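Local coordinates for Lmo0325 protein (Listeria monocytogenes EGD-e, PDB 4RYK) that is a putative transcriptional regulator of the Rgg type that probably binds DNA through an N-terminal helix-turn-helix domain, at residues T160-E163 and V164-S168; F174-E177 and V178-F182; H181-Q184 and I185-S189. All coordinates share one frame; numbering follows the deposited sequence.

Contact 1: residues T160-E163 and V164-S168; sequences TLEE and VRIFS
The first turns of helix 161-170 bring Leu161 against Val164 and Arg165, one turn further on. Leu161 and Val164 lie side by side and point the same way, Leu161 CD2 standing 4.2 Å from Val164 CG2, and the pair packs on Phe203 of helix 197-216. Arg165 runs back over the start of the helix: its chain is extended from CG to NE, which places NH1 3.8 Å from Leu161 CB. Thr160 is the N-cap, and its backbone N donates to Glu163 OE1 at 2.8 Å, half of a capping box; the reciprocal bond from Glu163 N to Thr160 OG1 is not made. The helix belongs to the Rgg-type C-terminal domain, a family of the TPR clan, and its capped end meets the second subunit, whose Lys21 binds both Thr160 OG1 and Glu163 OE1; Glu163 OE2 is held by Tyr152. Glu162 bends at chi2 (74°), and its CG lies 3.9 Å from Ile166 CD1. Trp83 binds OE1 of its buried carboxylate and Arg116 binds OE2, while a water spans Glu162 OE1 and Arg165 NH1, its contact to OE1 being short and so of uncertain detail. Along the backbone, Phe167 N reaches Glu163 O at 2.8 Å.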
ATOM      1  N   THR A 160      -4.825 -17.602   2.172  1.00 31.98           N
ATOM      2  CA  THR A 160      -4.511 -16.369   1.495  1.00 33.46           C
ATOM      3  C   THR A 160      -5.288 -15.263   2.197  1.00 33.95           C
ATOM      4  O   THR A 160      -5.925 -15.504   3.224  1.00 32.58           O
ATOM      5  CB  THR A 160      -4.896 -16.449   0.012  1.00 34.48           C
ATOM      6  OG1 THR A 160      -6.309 -16.510  -0.094  1.00 33.25           O
ATOM      7  CG2 THR A 160      -4.286 -17.711  -0.622  1.00 34.10           C
ATOM      8  N   LEU A 161      -5.220 -14.027   1.696  1.00 34.05           N
ATOM      9  CA  LEU A 161      -5.863 -12.942   2.432  1.00 35.23           C
ATOM     10  C   LEU A 161      -7.377 -13.058   2.465  1.00 35.02           C
ATOM     11  O   LEU A 161      -8.019 -12.536   3.374  1.00 32.63           O
ATOM     12  CB  LEU A 161      -5.443 -11.592   1.897  1.00 35.32           C
ATOM     13  CG  LEU A 161      -3.955 -11.354   2.063  1.00 36.26           C
ATOM     14  CD1 LEU A 161      -3.585  -9.998   1.484  1.00 38.24           C
ATOM     15  CD2 LEU A 161      -3.475 -11.423   3.496  1.00 35.91           C
ATOM     16  N   GLU A 162      -7.960 -13.745   1.497  1.00 34.31           N
ATOM     17  CA  GLU A 162      -9.398 -14.009   1.525  1.00 32.86           C
ATOM     18  C   GLU A 162      -9.825 -14.656   2.861  1.00 34.37           C
ATOM     19  O   GLU A 162     -10.813 -14.271   3.456  1.00 35.32           O
ATOM     20  CB  GLU A 162      -9.778 -14.900   0.332  1.00 33.85           C
ATOM     21  CG  GLU A 162     -11.243 -15.338   0.307  1.00 35.44           C
ATOM     22  CD  GLU A 162     -12.160 -14.199  -0.094  1.00 38.70           C
ATOM     23  OE1 GLU A 162     -11.667 -13.135  -0.558  1.00 36.84           O
ATOM     24  OE2 GLU A 162     -13.370 -14.353  -0.003  1.00 34.81           O
ATOM     25  N   GLU A 163      -9.079 -15.641   3.339  1.00 32.90           N
ATOM     26  CA  GLU A 163      -9.466 -16.323   4.569  1.00 32.94           C
ATOM     27  C   GLU A 163      -9.219 -15.454   5.765  1.00 31.70           C
ATOM     28  O   GLU A 163      -9.970 -15.507   6.736  1.00 32.51           O
ATOM     29  CB  GLU A 163      -8.733 -17.659   4.709  1.00 35.84           C
ATOM     30  CG  GLU A 163      -9.241 -18.737   3.755  1.00 35.76           C
ATOM     31  CD  GLU A 163      -8.741 -18.536   2.313  1.00 36.24           C
ATOM     32  OE1 GLU A 163      -7.561 -18.181   2.109  1.00 34.06           O
ATOM     33  OE2 GLU A 163      -9.519 -18.716   1.359  1.00 39.39           O
ATOM     34  N   VAL A 164      -8.197 -14.611   5.698  1.00 32.36           N
ATOM     35  CA  VAL A 164      -7.934 -13.624   6.748  1.00 34.32           C
ATOM     36  C   VAL A 164      -9.147 -12.701   6.886  1.00 36.88           C
ATOM     37  O   VAL A 164      -9.621 -12.426   7.983  1.00 39.50           O
ATOM     38  CB  VAL A 164      -6.666 -12.762   6.470  1.00 36.06           C
ATOM     39  CG1 VAL A 164      -6.482 -11.780   7.558  1.00 37.10           C
ATOM     40  CG2 VAL A 164      -5.429 -13.630   6.432  1.00 38.69           C
ATOM     41  N   ARG A 165      -9.695 -12.257   5.765  1.00 34.54           N
ATOM     42  CA  ARG A 165     -10.907 -11.419   5.816  1.00 34.50           C
ATOM     43  C   ARG A 165     -12.118 -12.200   6.296  1.00 35.57           C
ATOM     44  O   ARG A 165     -12.913 -11.701   7.060  1.00 36.98           O
ATOM     45  CB  ARG A 165     -11.188 -10.892   4.428  1.00 37.12           C
ATOM     46  CG  ARG A 165     -10.178  -9.864   4.001  1.00 36.53           C
ATOM     47  CD  ARG A 165     -10.240  -9.775   2.505  1.00 42.00           C
ATOM     48  NE  ARG A 165      -9.508  -8.617   2.169  1.00 44.47           N
ATOM     49  CZ  ARG A 165      -8.581  -8.492   1.259  1.00 50.98           C
ATOM     50  NH1 ARG A 165      -8.214  -9.475   0.370  1.00 52.38           N
ATOM     51  NH2 ARG A 165      -8.065  -7.270   1.217  1.00 51.16           N
ATOM     52  N   ILE A 166     -12.257 -13.442   5.850  1.00 36.97           N
ATOM     53  CA  ILE A 166     -13.383 -14.242   6.284  1.00 38.78           C
ATOM     54  C   ILE A 166     -13.328 -14.431   7.808  1.00 41.74           C
ATOM     55  O   ILE A 166     -14.315 -14.194   8.521  1.00 45.46           O
ATOM     56  CB  ILE A 166     -13.423 -15.582   5.548  1.00 38.02           C
ATOM     57  CG1 ILE A 166     -13.884 -15.383   4.103  1.00 39.21           C
ATOM     58  CG2 ILE A 166     -14.378 -16.529   6.270  1.00 40.64           C
ATOM     59  CD1 ILE A 166     -13.558 -16.542   3.190  1.00 38.70           C
ATOM     60  N   PHE A 167     -12.145 -14.812   8.297  1.00 41.42           N
ATOM     61  CA  PHE A 167     -11.915 -15.090   9.695  1.00 41.04           C
ATOM     62  C   PHE A 167     -12.274 -13.882  10.481  1.00 47.01           C
ATOM     63  O   PHE A 167     -12.935 -13.981  11.531  1.00 46.05           O
ATOM     64  CB  PHE A 167     -10.454 -15.375   9.964  1.00 44.48           C
ATOM     65  CG  PHE A 167     -10.147 -15.666  11.373  1.00 45.80           C
ATOM     66  CD1 PHE A 167     -10.809 -16.690  12.031  1.00 49.17           C
ATOM     67  CD2 PHE A 167      -9.150 -15.000  12.022  1.00 45.91           C
ATOM     68  CE1 PHE A 167     -10.487 -17.017  13.337  1.00 48.81           C
ATOM     69  CE2 PHE A 167      -8.818 -15.324  13.321  1.00 44.67           C
ATOM     70  CZ  PHE A 167      -9.494 -16.310  13.981  1.00 47.33           C
ATOM     71  N   SER A 168     -11.867 -12.730   9.995  1.00 43.84           N
ATOM     72  CA  SER A 168     -12.125 -11.578  10.794  1.00 51.56           C
ATOM     73  C   SER A 168     -13.646 -11.241  10.905  1.00 57.71           C
ATOM     74  O   SER A 168     -14.028 -10.652  11.895  1.00 57.62           O
ATOM     75  CB  SER A 168     -11.312 -10.397  10.319  1.00 51.68           C
ATOM     76  OG  SER A 168     -11.996  -9.864   9.246  1.00 61.39           O
TER
HETATM   77  O   HOH W   1      -9.522 -11.976  -1.286  1.00 40.96           O

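Contact 2: residues F174-E177 and V178-F182; sequences FEEE and VQIHF
Glu175, the N-cap of helix 176-193, turns its carbonyl into the first turn, where Glu175 O accepts a nearly straight bond from Gln179 N at 2.8 Å (169° at the hydrogen) and a weak one from Val178 N. The following i to i+4 bonds, from Ile180 N to Glu176 O and from His181 N to Glu177 O, continue the helix. Just ahead of the cap, Phe174 folds its ring back against the side of this turn that carries Val178 and Phe182. Its CB meets Val178 CG1 at 3.8 Å, the two side chains crossing at about a right angle, and Gln179 CG comes in at the edge of the ring. Phe182, two turns on, makes a T-shaped stack: its CD2-CE2 edge is directed at one face of Phe174, with CE2 over the ring centre, ring centroids 5.1 Å apart and planes at 77°. Gln179, extended beyond CG, has its CD 3.4 Å from Phe174 O, and NE2 donates to the carbonyl O of Ile171. On the outer side, Glu176 CG touches Ile180 CD1 at 3.8 Å, and both side chains also pack on Tyr222 of helix 220-235. Phe174, Val178 and Phe182 thus put carbon against helix 143-153, and the two rings also meet Phe167, whereas three carboxylates lie at the exposed helix start, where negative charge would be expected to suit the helix dipole.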
ATOM      1  N   PHE A 174     -17.300 -19.110  16.218  1.00 55.50           N
ATOM      2  CA  PHE A 174     -16.641 -20.377  16.516  1.00 51.96           C
ATOM      3  C   PHE A 174     -16.431 -20.540  18.008  1.00 53.49           C
ATOM      4  O   PHE A 174     -16.257 -19.560  18.716  1.00 56.50           O
ATOM      5  CB  PHE A 174     -15.295 -20.443  15.833  1.00 51.79           C
ATOM      6  CG  PHE A 174     -15.294 -19.950  14.405  1.00 49.66           C
ATOM      7  CD1 PHE A 174     -16.190 -20.441  13.484  1.00 52.26           C
ATOM      8  CD2 PHE A 174     -14.363 -19.029  13.998  1.00 51.14           C
ATOM      9  CE1 PHE A 174     -16.156 -20.004  12.169  1.00 47.74           C
ATOM     10  CE2 PHE A 174     -14.341 -18.548  12.694  1.00 54.17           C
ATOM     11  CZ  PHE A 174     -15.244 -19.059  11.772  1.00 49.91           C
ATOM     12  N   GLU A 175     -16.405 -21.783  18.475  1.00 52.72           N
ATOM     13  CA  GLU A 175     -15.944 -22.063  19.835  1.00 52.67           C
ATOM     14  C   GLU A 175     -14.493 -21.622  20.002  1.00 49.32           C
ATOM     15  O   GLU A 175     -13.714 -21.535  19.029  1.00 44.11           O
ATOM     16  CB  GLU A 175     -15.992 -23.559  20.124  1.00 59.66           C
ATOM     17  CG  GLU A 175     -17.349 -24.169  19.896  1.00 69.46           C
ATOM     18  CD  GLU A 175     -17.385 -25.632  20.271  1.00 82.01           C
ATOM     19  OE1 GLU A 175     -16.548 -26.417  19.736  1.00 87.32           O
ATOM     20  OE2 GLU A 175     -18.253 -25.982  21.102  1.00 83.03           O
ATOM     21  N   GLU A 176     -14.120 -21.399  21.248  1.00 48.48           N
ATOM     22  CA  GLU A 176     -12.813 -20.898  21.578  1.00 50.40           C
ATOM     23  C   GLU A 176     -11.705 -21.788  21.060  1.00 45.99           C
ATOM     24  O   GLU A 176     -10.716 -21.286  20.546  1.00 43.56           O
ATOM     25  CB  GLU A 176     -12.661 -20.713  23.071  1.00 54.46           C
ATOM     26  CG  GLU A 176     -11.393 -19.939  23.416  1.00 67.69           C
ATOM     27  CD  GLU A 176     -11.360 -19.447  24.870  1.00 79.73           C
ATOM     28  OE1 GLU A 176     -12.405 -19.458  25.557  1.00 94.64           O
ATOM     29  OE2 GLU A 176     -10.285 -19.037  25.343  1.00 88.53           O
ATOM     30  N   GLU A 177     -11.867 -23.103  21.153  1.00 42.71           N
ATOM     31  CA  GLU A 177     -10.808 -23.982  20.705  1.00 42.78           C
ATOM     32  C   GLU A 177     -10.536 -23.789  19.216  1.00 40.96           C
ATOM     33  O   GLU A 177      -9.407 -23.817  18.771  1.00 39.61           O
ATOM     34  CB  GLU A 177     -11.172 -25.437  20.962  1.00 45.67           C
ATOM     35  CG  GLU A 177     -10.014 -26.377  20.757  1.00 46.44           C
ATOM     36  CD  GLU A 177     -10.456 -27.859  20.711  1.00 52.19           C
ATOM     37  OE1 GLU A 177     -11.493 -28.268  21.342  1.00 49.79           O
ATOM     38  OE2 GLU A 177      -9.757 -28.603  19.981  1.00 50.77           O
ATOM     39  N   VAL A 178     -11.616 -23.609  18.470  1.00 41.22           N
ATOM     40  CA  VAL A 178     -11.581 -23.486  17.031  1.00 41.62           C
ATOM     41  C   VAL A 178     -11.034 -22.085  16.672  1.00 38.82           C
ATOM     42  O   VAL A 178     -10.253 -21.945  15.768  1.00 38.84           O
ATOM     43  CB  VAL A 178     -13.022 -23.653  16.504  1.00 44.84           C
ATOM     44  CG1 VAL A 178     -13.112 -23.401  15.022  1.00 45.61           C
ATOM     45  CG2 VAL A 178     -13.555 -25.047  16.802  1.00 47.94           C
ATOM     46  N   GLN A 179     -11.471 -21.061  17.388  1.00 40.48           N
ATOM     47  CA  GLN A 179     -10.920 -19.716  17.200  1.00 41.35           C
ATOM     48  C   GLN A 179      -9.423 -19.749  17.340  1.00 41.70           C
ATOM     49  O   GLN A 179      -8.726 -19.208  16.505  1.00 40.62           O
ATOM     50  CB  GLN A 179     -11.442 -18.750  18.217  1.00 44.33           C
ATOM     51  CG  GLN A 179     -12.923 -18.459  18.065  1.00 50.71           C
ATOM     52  CD  GLN A 179     -13.458 -17.607  19.214  1.00 55.29           C
ATOM     53  OE1 GLN A 179     -13.009 -17.727  20.342  1.00 60.71           O
ATOM     54  NE2 GLN A 179     -14.411 -16.748  18.921  1.00 54.68           N
ATOM     55  N   ILE A 180      -8.913 -20.418  18.371  1.00 42.85           N
ATOM     56  CA  ILE A 180      -7.461 -20.498  18.592  1.00 40.16           C
ATOM     57  C   ILE A 180      -6.733 -21.270  17.518  1.00 40.65           C
ATOM     58  O   ILE A 180      -5.663 -20.846  17.051  1.00 41.55           O
ATOM     59  CB  ILE A 180      -7.169 -21.093  19.966  1.00 44.17           C
ATOM     60  CG1 ILE A 180      -7.548 -20.054  21.036  1.00 46.54           C
ATOM     61  CG2 ILE A 180      -5.709 -21.532  20.089  1.00 43.97           C
ATOM     62  CD1 ILE A 180      -7.765 -20.670  22.413  1.00 49.41           C
ATOM     63  N   HIS A 181      -7.296 -22.407  17.129  1.00 39.62           N
ATOM     64  CA  HIS A 181      -6.755 -23.196  16.043  1.00 40.59           C
ATOM     65  C   HIS A 181      -6.695 -22.385  14.724  1.00 36.72           C
ATOM     66  O   HIS A 181      -5.698 -22.404  14.020  1.00 35.11           O
ATOM     67  CB  HIS A 181      -7.587 -24.494  15.858  1.00 44.32           C
ATOM     68  CG  HIS A 181      -7.245 -25.263  14.615  1.00 48.70           C
ATOM     69  ND1 HIS A 181      -6.250 -26.218  14.567  1.00 50.47           N
ATOM     70  CD2 HIS A 181      -7.762 -25.202  13.359  1.00 53.37           C
ATOM     71  CE1 HIS A 181      -6.175 -26.721  13.346  1.00 48.42           C
ATOM     72  NE2 HIS A 181      -7.089 -26.131  12.598  1.00 52.53           N
ATOM     73  N   PHE A 182      -7.752 -21.683  14.386  1.00 36.30           N
ATOM     74  CA  PHE A 182      -7.725 -20.867  13.176  1.00 36.12           C
ATOM     75  C   PHE A 182      -6.690 -19.721  13.284  1.00 38.77           C
ATOM     76  O   PHE A 182      -5.982 -19.426  12.335  1.00 35.98           O
ATOM     77  CB  PHE A 182      -9.107 -20.261  12.850  1.00 37.32           C
ATOM     78  CG  PHE A 182     -10.109 -21.229  12.300  1.00 36.26           C
ATOM     79  CD1 PHE A 182      -9.741 -22.340  11.562  1.00 40.90           C
ATOM     80  CD2 PHE A 182     -11.438 -21.001  12.492  1.00 40.85           C
ATOM     81  CE1 PHE A 182     -10.684 -23.227  11.058  1.00 41.59           C
ATOM     82  CE2 PHE A 182     -12.389 -21.897  12.020  1.00 43.43           C
ATOM     83  CZ  PHE A 182     -12.018 -23.010  11.299  1.00 41.35           C
TER

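Contact 3: residues H181-Q184 and I185-S189; sequences HFYQ and IMLKS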
ATOM      1  N   HIS A 181      -7.296 -22.407  17.129  1.00 39.62           N
ATOM      2  CA  HIS A 181      -6.755 -23.196  16.043  1.00 40.59           C
ATOM      3  C   HIS A 181      -6.695 -22.385  14.724  1.00 36.72           C
ATOM      4  O   HIS A 181      -5.698 -22.404  14.020  1.00 35.11           O
ATOM      5  CB  HIS A 181      -7.587 -24.494  15.858  1.00 44.32           C
ATOM      6  CG  HIS A 181      -7.245 -25.263  14.615  1.00 48.70           C
ATOM      7  ND1 HIS A 181      -6.250 -26.218  14.567  1.00 50.47           N
ATOM      8  CD2 HIS A 181      -7.762 -25.202  13.359  1.00 53.37           C
ATOM      9  CE1 HIS A 181      -6.175 -26.721  13.346  1.00 48.42           C
ATOM     10  NE2 HIS A 181      -7.089 -26.131  12.598  1.00 52.53           N
ATOM     11  N   PHE A 182      -7.752 -21.683  14.386  1.00 36.30           N
ATOM     12  CA  PHE A 182      -7.725 -20.867  13.176  1.00 36.12           C
ATOM     13  C   PHE A 182      -6.690 -19.721  13.284  1.00 38.77           C
ATOM     14  O   PHE A 182      -5.982 -19.426  12.335  1.00 35.98           O
ATOM     15  CB  PHE A 182      -9.107 -20.261  12.850  1.00 37.32           C
ATOM     16  CG  PHE A 182     -10.109 -21.229  12.300  1.00 36.26           C
ATOM     17  CD1 PHE A 182      -9.741 -22.340  11.562  1.00 40.90           C
ATOM     18  CD2 PHE A 182     -11.438 -21.001  12.492  1.00 40.85           C
ATOM     19  CE1 PHE A 182     -10.684 -23.227  11.058  1.00 41.59           C
ATOM     20  CE2 PHE A 182     -12.389 -21.897  12.020  1.00 43.43           C
ATOM     21  CZ  PHE A 182     -12.018 -23.010  11.299  1.00 41.35           C
ATOM     22  N   TYR A 183      -6.646 -19.068  14.430  1.00 38.96           N
ATOM     23  CA  TYR A 183      -5.642 -18.082  14.721  1.00 39.93           C
ATOM     24  C   TYR A 183      -4.204 -18.583  14.473  1.00 40.45           C
ATOM     25  O   TYR A 183      -3.401 -17.891  13.818  1.00 39.96           O
ATOM     26  CB  TYR A 183      -5.820 -17.581  16.168  1.00 40.44           C
ATOM     27  CG  TYR A 183      -4.741 -16.616  16.628  1.00 42.44           C
ATOM     28  CD1 TYR A 183      -4.864 -15.273  16.393  1.00 44.38           C
ATOM     29  CD2 TYR A 183      -3.620 -17.042  17.323  1.00 43.72           C
ATOM     30  CE1 TYR A 183      -3.875 -14.387  16.804  1.00 45.35           C
ATOM     31  CE2 TYR A 183      -2.642 -16.151  17.742  1.00 43.67           C
ATOM     32  CZ  TYR A 183      -2.780 -14.825  17.472  1.00 46.55           C
ATOM     33  OH  TYR A 183      -1.834 -13.890  17.850  1.00 49.43           O
ATOM     34  N   GLN A 184      -3.880 -19.778  14.971  1.00 43.61           N
ATOM     35  CA  GLN A 184      -2.572 -20.384  14.709  1.00 44.26           C
ATOM     36  C   GLN A 184      -2.349 -20.593  13.203  1.00 42.23           C
ATOM     37  O   GLN A 184      -1.326 -20.237  12.680  1.00 42.25           O
ATOM     38  CB  GLN A 184      -2.363 -21.665  15.528  1.00 47.51           C
ATOM     39  CG  GLN A 184      -2.129 -21.338  16.998  1.00 54.17           C
ATOM     40  CD  GLN A 184      -2.207 -22.544  17.948  1.00 67.47           C
ATOM     41  OE1 GLN A 184      -2.440 -23.710  17.554  1.00 72.97           O
ATOM     42  NE2 GLN A 184      -2.015 -22.261  19.233  1.00 74.25           N
ATOM     43  N   ILE A 185      -3.321 -21.063  12.467  1.00 41.77           N
ATOM     44  CA  ILE A 185      -3.138 -21.126  11.002  1.00 43.65           C
ATOM     45  C   ILE A 185      -2.929 -19.751  10.346  1.00 45.13           C
ATOM     46  O   ILE A 185      -2.060 -19.603   9.488  1.00 48.53           O
ATOM     47  CB  ILE A 185      -4.355 -21.757  10.340  1.00 45.66           C
ATOM     48  CG1 ILE A 185      -4.694 -23.112  10.971  1.00 51.92           C
ATOM     49  CG2 ILE A 185      -4.148 -21.874   8.847  1.00 45.83           C
ATOM     50  CD1 ILE A 185      -3.916 -24.284  10.443  1.00 55.57           C
HETATM   51  N   MSE A 186      -3.758 -18.768  10.733  1.00 43.55           N
HETATM   52  CA  MSE A 186      -3.667 -17.337  10.314  1.00 41.27           C
HETATM   53  C   MSE A 186      -2.216 -16.930  10.532  1.00 41.95           C
HETATM   54  O   MSE A 186      -1.599 -16.295   9.667  1.00 41.24           O
HETATM   55  CB  MSE A 186      -4.711 -16.377  11.029  1.00 39.65           C
HETATM   56  CG  MSE A 186      -5.075 -14.775  10.850  1.00 34.30           C
HETATM   57 SE   MSE A 186      -3.534 -13.874  11.804  0.65 46.76          SE
HETATM   58  CE  MSE A 186      -4.601 -13.995  13.428  1.00 50.94           C
ATOM     59  N   LEU A 187      -1.652 -17.220  11.694  1.00 42.40           N
ATOM     60  CA  LEU A 187      -0.287 -16.729  11.986  1.00 40.56           C
ATOM     61  C   LEU A 187       0.740 -17.182  10.962  1.00 40.48           C
ATOM     62  O   LEU A 187       1.628 -16.428  10.670  1.00 41.50           O
ATOM     63  CB  LEU A 187       0.218 -17.099  13.374  1.00 41.00           C
ATOM     64  CG  LEU A 187      -0.367 -16.338  14.550  1.00 42.80           C
ATOM     65  CD1 LEU A 187       0.294 -16.835  15.840  1.00 44.04           C
ATOM     66  CD2 LEU A 187      -0.200 -14.824  14.364  1.00 44.47           C
ATOM     67  N   LYS A 188       0.619 -18.382  10.417  1.00 40.79           N
ATOM     68  CA  LYS A 188       1.560 -18.829   9.383  1.00 42.06           C
ATOM     69  C   LYS A 188       1.464 -17.937   8.136  1.00 46.07           C
ATOM     70  O   LYS A 188       2.426 -17.697   7.461  1.00 46.77           O
ATOM     71  CB  LYS A 188       1.265 -20.244   8.974  1.00 43.75           C
ATOM     72  CG  LYS A 188       1.389 -21.195  10.137  1.00 49.60           C
ATOM     73  CD  LYS A 188       1.357 -22.648   9.692  1.00 56.57           C
ATOM     74  CE  LYS A 188       0.212 -22.926   8.732  1.00 63.85           C
ATOM     75  NZ  LYS A 188      -0.008 -24.395   8.541  1.00 66.80           N
ATOM     76  N   SER A 189       0.288 -17.444   7.824  1.00 43.06           N
ATOM     77  CA  SER A 189       0.201 -16.594   6.658  1.00 45.61           C
ATOM     78  C   SER A 189       0.662 -15.163   7.001  1.00 41.89           C
ATOM     79  O   SER A 189       1.309 -14.514   6.185  1.00 41.97           O
ATOM     80  CB  SER A 189      -1.203 -16.645   6.045  1.00 50.57           C
ATOM     81  OG  SER A 189      -2.096 -15.797   6.753  1.00 59.02           O
TER
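A chi1 of 175° at Tyr183 sets CG opposite the backbone N and sends the ring outward with a lean toward the following turn, while Leu187, with chi1 -74°, leans back to meet it. Both lie in the middle of helix 176-193, one of the packed helices of the Rgg-type C-terminal domain, and their backbones are joined by the bond from Leu187 N to Tyr183 O at 2.8 Å. The isobutyl group sits over one face of the phenol ring in a CH-pi contact: Leu187 CG is 4.3 Å from the ring centroid, 24° off the normal and displaced toward the rim. Of its two methyls, CD1 comes nearest, 3.6 Å from Tyr183 CE2, and CD2 stands near CZ and the hydroxyl. Met186, present as selenomethionine, curls at chi2 and chi3, and its terminal methyl CE turns back to the CD1-CE1 side of the same ring. The 3.2 Å from Met186 CE to Tyr183 CD1 is short for two carbons, so the exact place of this methyl is doubtful. Further partners set the two sides of the helix apart. Met186 also packs on Phe203, Leu206 and Phe207 of helix 197-216, and Tyr183 and Leu187 share Lys229 of helix 220-235. On another side of the helix, Ile185 lies alongside His181 and points the same way, its CG1 over one face of the imidazole near the rim, 4.2 Å from His181 NE2; Ile185 also rests on Trp159. The Lys188 amine is held by the carbonyl of Gln157. Three residues past Met186, Ser189 turns its hydroxyl back onto the helix, where OG donates to a lone pair of Met186 O, in the carbonyl plane, at 3.0 Å.

All three contacts fall within the Rgg-type C-terminal domain and follow each other along the chain: contact 1 on helix 161-170, then contacts 2 and 3 on the succeeding helix 176-193, where they overlap at His181 and Phe182. Centres of contacts 2 and 3 are about 10 Å apart; contact 1 lies about 15 Å from contact 2 and about 11 Å from contact 3. Phe167 joins the two helices, its CE1 lying 3.6 Å from Phe182 CB, and Val164 touches Ser189 further along. Only contact 1 is touched by the second subunit; it is also the most buried of the three, and helix 176-193 carries the other two farther from the centre of the chain.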